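Local coordinates for protein 3-ketosteroid-delta4-5alpha-dehydrogenase (Rhodococcus jostii, PDB 4AT2) that catalyses the FAD-dependent introduction of a C4-C5 double bond into 5alpha-3-ketosteroids, a step of bacterial steroid catabolism, at residues A[55-60]-A[499-504]; A[253-257]-A[505-509]; A[379-385]-A[435-441]. All coordinates share one frame; numbering follows the deposited sequence. Where two conformers were deposited one is given.

Contact 1. Residues A[55-60]-A[499-504]; sequences AASIEA and GRRAGI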
loop_
_atom_site.group_PDB
_atom_site.type_symbol
_atom_site.label_atom_id
_atom_site.label_comp_id
_atom_site.label_asym_id
_atom_site.label_seq_id
_atom_site.Cartn_x
_atom_site.Cartn_y
_atom_site.Cartn_z
ATOM N N ALA A 55 -29.405 2.945 -2.416
ATOM C CA ALA A 55 -29.413 2.828 -3.874
ATOM C C ALA A 55 -29.742 1.406 -4.314
ATOM O O ALA A 55 -30.531 1.208 -5.255
ATOM C CB ALA A 55 -28.079 3.285 -4.470
ATOM N N ALA A 56 -29.155 0.422 -3.628
ATOM C CA ALA A 56 -29.436 -0.990 -3.898
ATOM C C ALA A 56 -30.906 -1.285 -3.644
ATOM O O ALA A 56 -31.552 -1.969 -4.441
ATOM C CB ALA A 56 -28.563 -1.897 -3.043
ATOM N N SER A 57 -31.430 -0.757 -2.541
ATOM C CA SER A 57 -32.820 -1.029 -2.162
ATOM C C SER A 57 -33.803 -0.479 -3.191
ATOM O O SER A 57 -34.794 -1.138 -3.510
ATOM C CB SER A 57 -33.141 -0.511 -0.751
ATOM O OG SER A 57 -33.411 0.878 -0.746
ATOM N N ILE A 58 -33.505 0.710 -3.730
ATOM C CA ILE A 58 -34.379 1.327 -4.732
ATOM C C ILE A 58 -34.454 0.462 -5.980
ATOM O O ILE A 58 -35.552 0.160 -6.466
ATOM C CB ILE A 58 -33.935 2.766 -5.077
ATOM C CG1 ILE A 58 -34.203 3.678 -3.880
ATOM C CG2 ILE A 58 -34.645 3.288 -6.326
ATOM C CD1 ILE A 58 -33.466 5.007 -3.952
ATOM N N GLU A 59 -33.295 0.045 -6.488
ATOM C CA GLU A 59 -33.279 -0.758 -7.703
ATOM C C GLU A 59 -33.929 -2.117 -7.471
ATOM O O GLU A 59 -34.694 -2.582 -8.313
ATOM C CB GLU A 59 -31.863 -0.920 -8.267
ATOM C CG GLU A 59 -31.279 0.368 -8.845
ATOM C CD GLU A 59 -31.850 0.762 -10.205
ATOM O OE1 GLU A 59 -32.900 0.228 -10.619
ATOM O OE2 GLU A 59 -31.256 1.626 -10.878
ATOM N N ALA A 60 -33.647 -2.738 -6.327
ATOM C CA ALA A 60 -34.198 -4.067 -6.065
ATOM C C ALA A 60 -35.729 -3.999 -5.964
ATOM O O ALA A 60 -36.428 -4.868 -6.496
ATOM C CB ALA A 60 -33.589 -4.672 -4.806
ATOM N N GLY A 499 -24.105 0.709 -5.844
ATOM C CA GLY A 499 -25.272 0.327 -5.032
ATOM C C GLY A 499 -26.432 -0.036 -5.948
ATOM O O GLY A 499 -27.025 -1.106 -5.812
ATOM N N ARG A 500 -26.740 0.840 -6.905
ATOM C CA ARG A 500 -27.750 0.521 -7.928
ATOM C C ARG A 500 -27.499 -0.838 -8.582
ATOM O O ARG A 500 -28.404 -1.682 -8.664
ATOM C CB ARG A 500 -27.796 1.611 -9.006
ATOM C CG ARG A 500 -28.435 2.917 -8.549
ATOM C CD ARG A 500 -28.380 3.945 -9.676
ATOM N NE ARG A 500 -29.148 3.499 -10.841
ATOM C CZ ARG A 500 -29.030 4.014 -12.063
ATOM N NH1 ARG A 500 -28.180 5.009 -12.301
ATOM N NH2 ARG A 500 -29.773 3.533 -13.050
ATOM N N ARG A 501 -26.267 -1.050 -9.032
ATOM C CA ARG A 501 -25.897 -2.281 -9.727
ATOM C C ARG A 501 -26.095 -3.496 -8.807
ATOM O O ARG A 501 -26.552 -4.548 -9.258
ATOM C CB ARG A 501 -24.450 -2.216 -10.230
ATOM C CG ARG A 501 -24.236 -1.230 -11.375
ATOM C CD ARG A 501 -24.757 -1.771 -12.712
ATOM N NE ARG A 501 -24.587 -0.773 -13.775
ATOM C CZ ARG A 501 -23.449 -0.552 -14.436
ATOM N NH1 ARG A 501 -22.367 -1.278 -14.183
ATOM N NH2 ARG A 501 -23.401 0.393 -15.370
ATOM N N ALA A 502 -25.772 -3.340 -7.520
ATOM C CA ALA A 502 -25.928 -4.450 -6.576
ATOM C C ALA A 502 -27.400 -4.799 -6.420
ATOM O O ALA A 502 -27.752 -5.980 -6.334
ATOM C CB ALA A 502 -25.330 -4.109 -5.216
ATOM N N GLY A 503 -28.261 -3.781 -6.358
ATOM C CA GLY A 503 -29.706 -4.029 -6.202
ATOM C C GLY A 503 -30.297 -4.709 -7.427
ATOM O O GLY A 503 -31.115 -5.618 -7.314
ATOM N N ILE A 504 -29.884 -4.260 -8.607
ATOM C CA ILE A 504 -30.313 -4.894 -9.854
ATOM C C ILE A 504 -29.906 -6.383 -9.896
ATOM O O ILE A 504 -30.734 -7.261 -10.203
ATOM C CB ILE A 504 -29.732 -4.141 -11.075
ATOM C CG1 ILE A 504 -30.297 -2.714 -11.155
ATOM C CG2 ILE A 504 -29.968 -4.911 -12.370
ATOM C CD1 ILE A 504 -29.540 -1.826 -12.130
HETATM O O HOH W 1 -31.805 1.271 -13.510
#
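Glu-59 OE2 is gripped by three donors: Arg-500 NE and NH2, and a water molecule. The straighter of the two guanidinium bonds runs from Arg-500 NE to Glu-59 OE2, 2.8 Å long with 163° at the hydrogen, and uses the anti lone pair. Arg-500 NH2 reaches the same oxygen at 3.2 Å, meeting it almost end-on to its C-O bond. The guanidinium thus approaches side-on, with its plane only 17° from that of the carboxylate, and the water closes a small ring by donating to Glu-59 OE2 and accepting from Arg-500 NH2. A bend at chi2 turns the glutamate chain toward Arg-500, while Ile-504 CG1 lies alongside Glu-59 CB at 3.7 Å. Beneath this bridge the axes of 55-60 and 499-504 approach to 6.7 Å at a crossing angle of -39°. Gly-503, with Gly-499, allows this closeness: Gly-503 CA rests 3.3 Å from Ala-56 O in a CA-H...O contact, where a side chain would collide with that carbonyl. Replacing Glu-59 with an alanine would probably leave the Arg-500 guanidinium without its acceptor on this helix and open a gap beside Ile-504. Arg-500 NH1 also pairs with Glu-134 of helix 132-141. Helix 51-62 carries part of a GxGxxG pattern consistent with a Rossmann-type FAD-binding fold, and the chemistry joins it to the C-terminal helix through close glycine-alanine backbones with a charged pair at their margin.

Contact 2. Residues A[253-257]-A[505-509]; sequences RRGVV and SAAKQ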
loop_
_atom_site.group_PDB
_atom_site.type_symbol
_atom_site.label_atom_id
_atom_site.label_comp_id
_atom_site.label_asym_id
_atom_site.label_seq_id
_atom_site.Cartn_x
_atom_site.Cartn_y
_atom_site.Cartn_z
ATOM N N ARG A 253 -33.751 -14.716 -0.175
ATOM C CA ARG A 253 -34.095 -15.659 -1.246
ATOM C C ARG A 253 -33.270 -15.463 -2.522
ATOM O O ARG A 253 -32.939 -16.439 -3.199
ATOM C CB ARG A 253 -35.591 -15.609 -1.587
ATOM C CG ARG A 253 -36.529 -15.852 -0.415
ATOM C CD ARG A 253 -37.979 -15.720 -0.859
ATOM N NE ARG A 253 -38.899 -15.644 0.277
ATOM C CZ ARG A 253 -39.443 -14.518 0.744
ATOM N NH1 ARG A 253 -39.186 -13.340 0.175
ATOM N NH2 ARG A 253 -40.266 -14.574 1.778
ATOM N N ARG A 254 -32.937 -14.214 -2.839
ATOM C CA ARG A 254 -32.256 -13.895 -4.100
ATOM C C ARG A 254 -30.848 -13.346 -3.903
ATOM O O ARG A 254 -29.960 -13.615 -4.703
ATOM C CB ARG A 254 -33.081 -12.901 -4.924
ATOM C CG ARG A 254 -34.499 -13.369 -5.228
ATOM C CD ARG A 254 -35.194 -12.413 -6.182
ATOM N NE ARG A 254 -36.643 -12.636 -6.233
ATOM C CZ ARG A 254 -37.501 -11.838 -6.867
ATOM N NH1 ARG A 254 -37.069 -10.771 -7.527
ATOM N NH2 ARG A 254 -38.803 -12.118 -6.850
ATOM N N GLY A 255 -30.628 -12.580 -2.840
ATOM C CA GLY A 255 -29.284 -12.054 -2.615
ATOM C C GLY A 255 -29.117 -11.212 -1.374
ATOM O O GLY A 255 -30.070 -10.607 -0.883
ATOM N N VAL A 256 -27.883 -11.200 -0.879
ATOM C CA VAL A 256 -27.451 -10.343 0.210
ATOM C C VAL A 256 -26.573 -9.257 -0.409
ATOM O O VAL A 256 -25.668 -9.556 -1.197
ATOM C CB VAL A 256 -26.615 -11.124 1.247
ATOM C CG1 VAL A 256 -25.942 -10.178 2.241
ATOM C CG2 VAL A 256 -27.483 -12.144 1.979
ATOM N N VAL A 257 -26.867 -8.002 -0.082
ATOM C CA VAL A 257 -26.015 -6.871 -0.490
ATOM C C VAL A 257 -25.271 -6.334 0.731
ATOM O O VAL A 257 -25.889 -5.817 1.660
ATOM C CB VAL A 257 -26.820 -5.716 -1.132
ATOM C CG1 VAL A 257 -25.886 -4.562 -1.523
ATOM C CG2 VAL A 257 -27.606 -6.208 -2.348
ATOM N N SER A 505 -28.641 -6.657 -9.574
ATOM C CA SER A 505 -28.101 -8.012 -9.648
ATOM C C SER A 505 -28.722 -8.910 -8.593
ATOM O O SER A 505 -29.064 -10.063 -8.868
ATOM C CB SER A 505 -26.580 -8.005 -9.495
ATOM O OG SER A 505 -25.974 -7.259 -10.531
ATOM N N ALA A 506 -28.879 -8.374 -7.386
ATOM C CA ALA A 506 -29.454 -9.139 -6.278
ATOM C C ALA A 506 -30.910 -9.537 -6.521
ATOM O O ALA A 506 -31.330 -10.615 -6.077
ATOM C CB ALA A 506 -29.331 -8.371 -4.971
ATOM N N ALA A 507 -31.663 -8.673 -7.200
ATOM C CA ALA A 507 -33.090 -8.905 -7.453
ATOM C C ALA A 507 -33.372 -9.947 -8.539
ATOM O O ALA A 507 -34.486 -10.445 -8.634
ATOM C CB ALA A 507 -33.798 -7.596 -7.780
ATOM N N LYS A 508 -32.369 -10.266 -9.355
ATOM C CA LYS A 508 -32.534 -11.262 -10.423
ATOM C C LYS A 508 -32.881 -12.647 -9.876
ATOM O O LYS A 508 -32.374 -13.058 -8.834
ATOM C CB LYS A 508 -31.276 -11.337 -11.280
ATOM C CG LYS A 508 -31.100 -10.129 -12.176
ATOM C CD LYS A 508 -29.839 -10.253 -13.007
ATOM C CE LYS A 508 -29.642 -9.016 -13.864
ATOM N NZ LYS A 508 -28.404 -9.114 -14.688
ATOM N N GLN A 509 -33.764 -13.351 -10.580
ATOM C CA GLN A 509 -34.165 -14.707 -10.193
ATOM C C GLN A 509 -33.358 -15.757 -10.953
ATOM O O GLN A 509 -32.917 -15.517 -12.083
ATOM C CB GLN A 509 -35.660 -14.923 -10.433
ATOM C CG GLN A 509 -36.561 -14.037 -9.588
ATOM C CD GLN A 509 -38.016 -14.458 -9.645
ATOM O OE1 GLN A 509 -38.389 -15.521 -9.146
ATOM N NE2 GLN A 509 -38.850 -13.617 -10.244
#
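Arg-254 and Ala-506 account for most of the surface buried here, and Gln-509 comes next. The arginine chain, extended from CG to NE, runs across the end of helix 490-507 and touches it along its length. Its CB sits 3.1 Å from Ala-506 O, and farther out Arg-254 NH1 donates to Ala-507 O at 2.8 Å. This bond is moderately bent (147°): the donor lies in the carbonyl plane, but the oxygen is tilted from the guanidinium plane. A backbone carbonyl of the helix's last turn thereby gains a side-chain donor. Gln-509 covers one face of the guanidinium. Its CG stands 3.6 Å above the centre of that plane, and its amide stacks on the guanidinium with the two planes 7° apart, so the amide lies flat over the arginine. On the inner side Ala-506 CB meets Val-257 CG2 at 3.8 Å. Gly-255 lies opposite Ala-506, where a side chain would be tight against the alanine's methyl. Neighbouring Phe-472, on strand 471-473, also packs on Ala-506. A C-terminal helix running antiparallel to strand 255-258, against a parallel five-stranded sheet, is consistent with the Rossmann-type FAD-binding fold.

Contact 3. Residues A[379-385]-A[435-441]; sequences VQPKWAA and VAALDLR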
loop_
_atom_site.group_PDB
_atom_site.type_symbol
_atom_site.label_atom_id
_atom_site.label_comp_id
_atom_site.label_asym_id
_atom_site.label_seq_id
_atom_site.Cartn_x
_atom_site.Cartn_y
_atom_site.Cartn_z
ATOM N N VAL A 379 -5.641 28.463 9.884
ATOM C CA VAL A 379 -4.495 28.305 10.779
ATOM C C VAL A 379 -3.714 29.606 10.872
ATOM O O VAL A 379 -3.467 30.259 9.858
ATOM C CB VAL A 379 -3.580 27.162 10.279
ATOM C CG1 VAL A 379 -2.318 27.043 11.124
ATOM C CG2 VAL A 379 -4.336 25.837 10.253
ATOM N N GLN A 380 -3.370 30.004 12.099
ATOM C CA GLN A 380 -2.551 31.189 12.331
ATOM C C GLN A 380 -1.077 30.837 12.171
ATOM O O GLN A 380 -0.675 29.725 12.501
ATOM C CB GLN A 380 -2.798 31.737 13.741
ATOM C CG GLN A 380 -4.200 32.301 13.939
ATOM C CD GLN A 380 -4.432 33.608 13.198
ATOM O OE1 GLN A 380 -3.490 34.347 12.883
ATOM N NE2 GLN A 380 -5.695 33.904 12.910
ATOM N N PRO A 381 -0.265 31.783 11.673
ATOM C CA PRO A 381 1.169 31.527 11.558
ATOM C C PRO A 381 1.799 31.259 12.922
ATOM O O PRO A 381 1.440 31.915 13.917
ATOM C CB PRO A 381 1.722 32.852 11.006
ATOM C CG PRO A 381 0.545 33.552 10.415
ATOM C CD PRO A 381 -0.602 33.165 11.299
ATOM N N LYS A 382 2.738 30.315 12.966
ATOM C CA LYS A 382 3.529 30.083 14.177
ATOM C C LYS A 382 4.701 31.060 14.250
ATOM O O LYS A 382 4.993 31.612 15.324
ATOM C CB LYS A 382 4.037 28.641 14.240
ATOM C CG LYS A 382 4.929 28.378 15.453
ATOM C CD LYS A 382 5.180 26.899 15.700
ATOM C CE LYS A 382 3.983 26.221 16.350
ATOM N NZ LYS A 382 4.184 24.749 16.483
ATOM N N TRP A 383 5.367 31.269 13.119
ATOM C CA TRP A 383 6.508 32.185 13.061
ATOM C C TRP A 383 6.263 33.310 12.107
ATOM O O TRP A 383 5.595 33.144 11.093
ATOM C CB TRP A 383 7.775 31.472 12.616
ATOM C CG TRP A 383 8.166 30.245 13.398
ATOM C CD1 TRP A 383 8.951 30.176 14.549
ATOM C CD2 TRP A 383 7.847 28.851 13.070
ATOM N NE1 TRP A 383 9.121 28.873 14.948
ATOM C CE2 TRP A 383 8.477 28.030 14.108
ATOM C CE3 TRP A 383 7.111 28.225 12.060
ATOM C CZ2 TRP A 383 8.379 26.641 14.109
ATOM C CZ3 TRP A 383 7.017 26.825 12.077
ATOM C CH2 TRP A 383 7.631 26.057 13.079
ATOM N N ALA A 384 6.817 34.474 12.418
ATOM C CA ALA A 384 6.775 35.605 11.505
ATOM C C ALA A 384 8.047 36.413 11.644
ATOM O O ALA A 384 8.544 36.627 12.759
ATOM C CB ALA A 384 5.553 36.475 11.760
ATOM N N ALA A 385 8.567 36.869 10.510
ATOM C CA ALA A 385 9.843 37.560 10.480
ATOM C C ALA A 385 9.875 38.592 9.369
ATOM O O ALA A 385 9.075 38.537 8.438
ATOM C CB ALA A 385 10.978 36.557 10.296
ATOM N N VAL A 435 7.268 38.051 6.237
ATOM C CA VAL A 435 6.926 36.713 5.799
ATOM C C VAL A 435 6.606 35.876 7.028
ATOM O O VAL A 435 7.190 36.082 8.096
ATOM C CB VAL A 435 8.066 36.124 4.904
ATOM C CG1 VAL A 435 9.404 36.057 5.647
ATOM C CG2 VAL A 435 7.669 34.794 4.269
ATOM N N ALA A 436 5.659 34.957 6.880
ATOM C CA ALA A 436 5.220 34.099 7.979
ATOM C C ALA A 436 5.301 32.628 7.578
ATOM O O ALA A 436 5.338 32.301 6.396
ATOM C CB ALA A 436 3.798 34.453 8.370
ATOM N N ALA A 437 5.337 31.745 8.569
ATOM C CA ALA A 437 5.243 30.314 8.304
ATOM C C ALA A 437 4.205 29.683 9.210
ATOM O O ALA A 437 4.195 29.907 10.428
ATOM C CB ALA A 437 6.591 29.631 8.473
ATOM N N LEU A 438 3.317 28.904 8.610
ATOM C CA LEU A 438 2.368 28.087 9.350
ATOM C C LEU A 438 2.993 26.717 9.558
ATOM O O LEU A 438 3.517 26.126 8.614
ATOM C CB LEU A 438 1.069 27.907 8.556
ATOM C CG LEU A 438 0.047 29.045 8.461
ATOM C CD1 LEU A 438 0.638 30.307 7.831
ATOM C CD2 LEU A 438 -1.159 28.544 7.661
ATOM N N ASP A 439 2.921 26.220 10.792
ATOM C CA ASP A 439 3.380 24.866 11.115
ATOM C C ASP A 439 2.281 23.859 10.785
ATOM O O ASP A 439 1.273 23.769 11.490
ATOM C CB ASP A 439 3.749 24.782 12.601
ATOM C CG ASP A 439 4.433 23.480 12.969
ATOM O OD1 ASP A 439 4.489 22.555 12.128
ATOM O OD2 ASP A 439 4.911 23.387 14.123
ATOM N N LEU A 440 2.477 23.123 9.695
ATOM C CA LEU A 440 1.477 22.177 9.214
ATOM C C LEU A 440 2.021 20.753 9.287
ATOM O O LEU A 440 1.649 19.886 8.495
ATOM C CB LEU A 440 1.026 22.541 7.791
ATOM C CG LEU A 440 0.425 23.944 7.645
ATOM C CD1 LEU A 440 0.131 24.274 6.184
ATOM C CD2 LEU A 440 -0.840 24.063 8.468
ATOM N N ARG A 441 2.918 20.522 10.242
ATOM C CA ARG A 441 3.370 19.161 10.550
ATOM C C ARG A 441 2.267 18.409 11.284
ATOM O O ARG A 441 1.650 18.946 12.202
ATOM C CB ARG A 441 4.653 19.203 11.379
ATOM C CG ARG A 441 5.821 19.774 10.594
ATOM C CD ARG A 441 7.053 19.955 11.455
ATOM N NE ARG A 441 6.852 20.963 12.483
ATOM C CZ ARG A 441 7.833 21.430 13.250
ATOM N NH1 ARG A 441 9.069 20.972 13.092
ATOM N NH2 ARG A 441 7.579 22.349 14.172
HETATM O O HOH W 2 1.061 27.511 12.549
#
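Strands 383-385 and 435-439 run antiparallel, 169° between their directions, with Trp-383 opposite Ala-437 and Ala-385 opposite Val-435 as hydrogen-bonded pairs and Ala-384 facing Ala-436 between them. The Ala-385/Val-435 pair is closed by two nearly straight bonds, from Ala-385 N to Val-435 O and from Val-435 N to Ala-385 O, both 2.9 Å. At the other end Ala-437 O accepts from two successive amides, Lys-382 N at 3.0 Å and Trp-383 N at 3.2 Å, which makes a classic beta bulge. Both bulge residues meet Asp-439: the lysine lies alongside it, the indole crosses it at a slant. Lys-382 CG lies over the centre of the indole face, and its chain, bent at chi3 (-77°), brings NZ to Asp-439 OD2 at 2.8 Å. Asp-439 turns its CG opposite the backbone N (chi1 -171°), which carries the carboxylate to the lysine. Arg-441 holds the same carboxylate side-on, NE to OD1 and NH2 to OD2, and its backbone N completes an Asx turn on OD1. Two donors on each oxygen would be expected to fix the carboxylate's rotation, and its charge probably eases the proximity of Lys-382 and Arg-441. Arg-441 NH2 also sits at the indole edge, 3.9 Å from Trp-383 CH2. Beside 379-381, Leu-438 fits between Val-379 and Pro-381, its CD2 3.8 Å from Val-379 CB, while Tyr-364 of helix 361-369 packs on Leu-438 and Pro-381. The whole is a bulged antiparallel pair in which 383-385 is an outermost strand, within this chain, of a four-stranded sheet on the steroid side of the enzyme.

Contacts 1 and 2 are neighbours, their centres 10 Å apart, and share helix 490-507: its second half lies against helix 51-62 and its last turn against strand 255-258. They touch directly, Ala-502 CB meeting Val-257 CG1 at 3.8 Å. Their segments alternate along the chain, so the C-terminal helix ties together two distant parts of the FAD-binding region. Contact 3 is nested within the loops closed by both and lies on the opposite side of the chain's centre, about 49 Å from contact 1 and 56 Å from contact 2, centre to centre. The arrangement is consistent with a Rossmann-type FAD-binding core at one end and, at the other, an antiparallel sheet beyond the steroid.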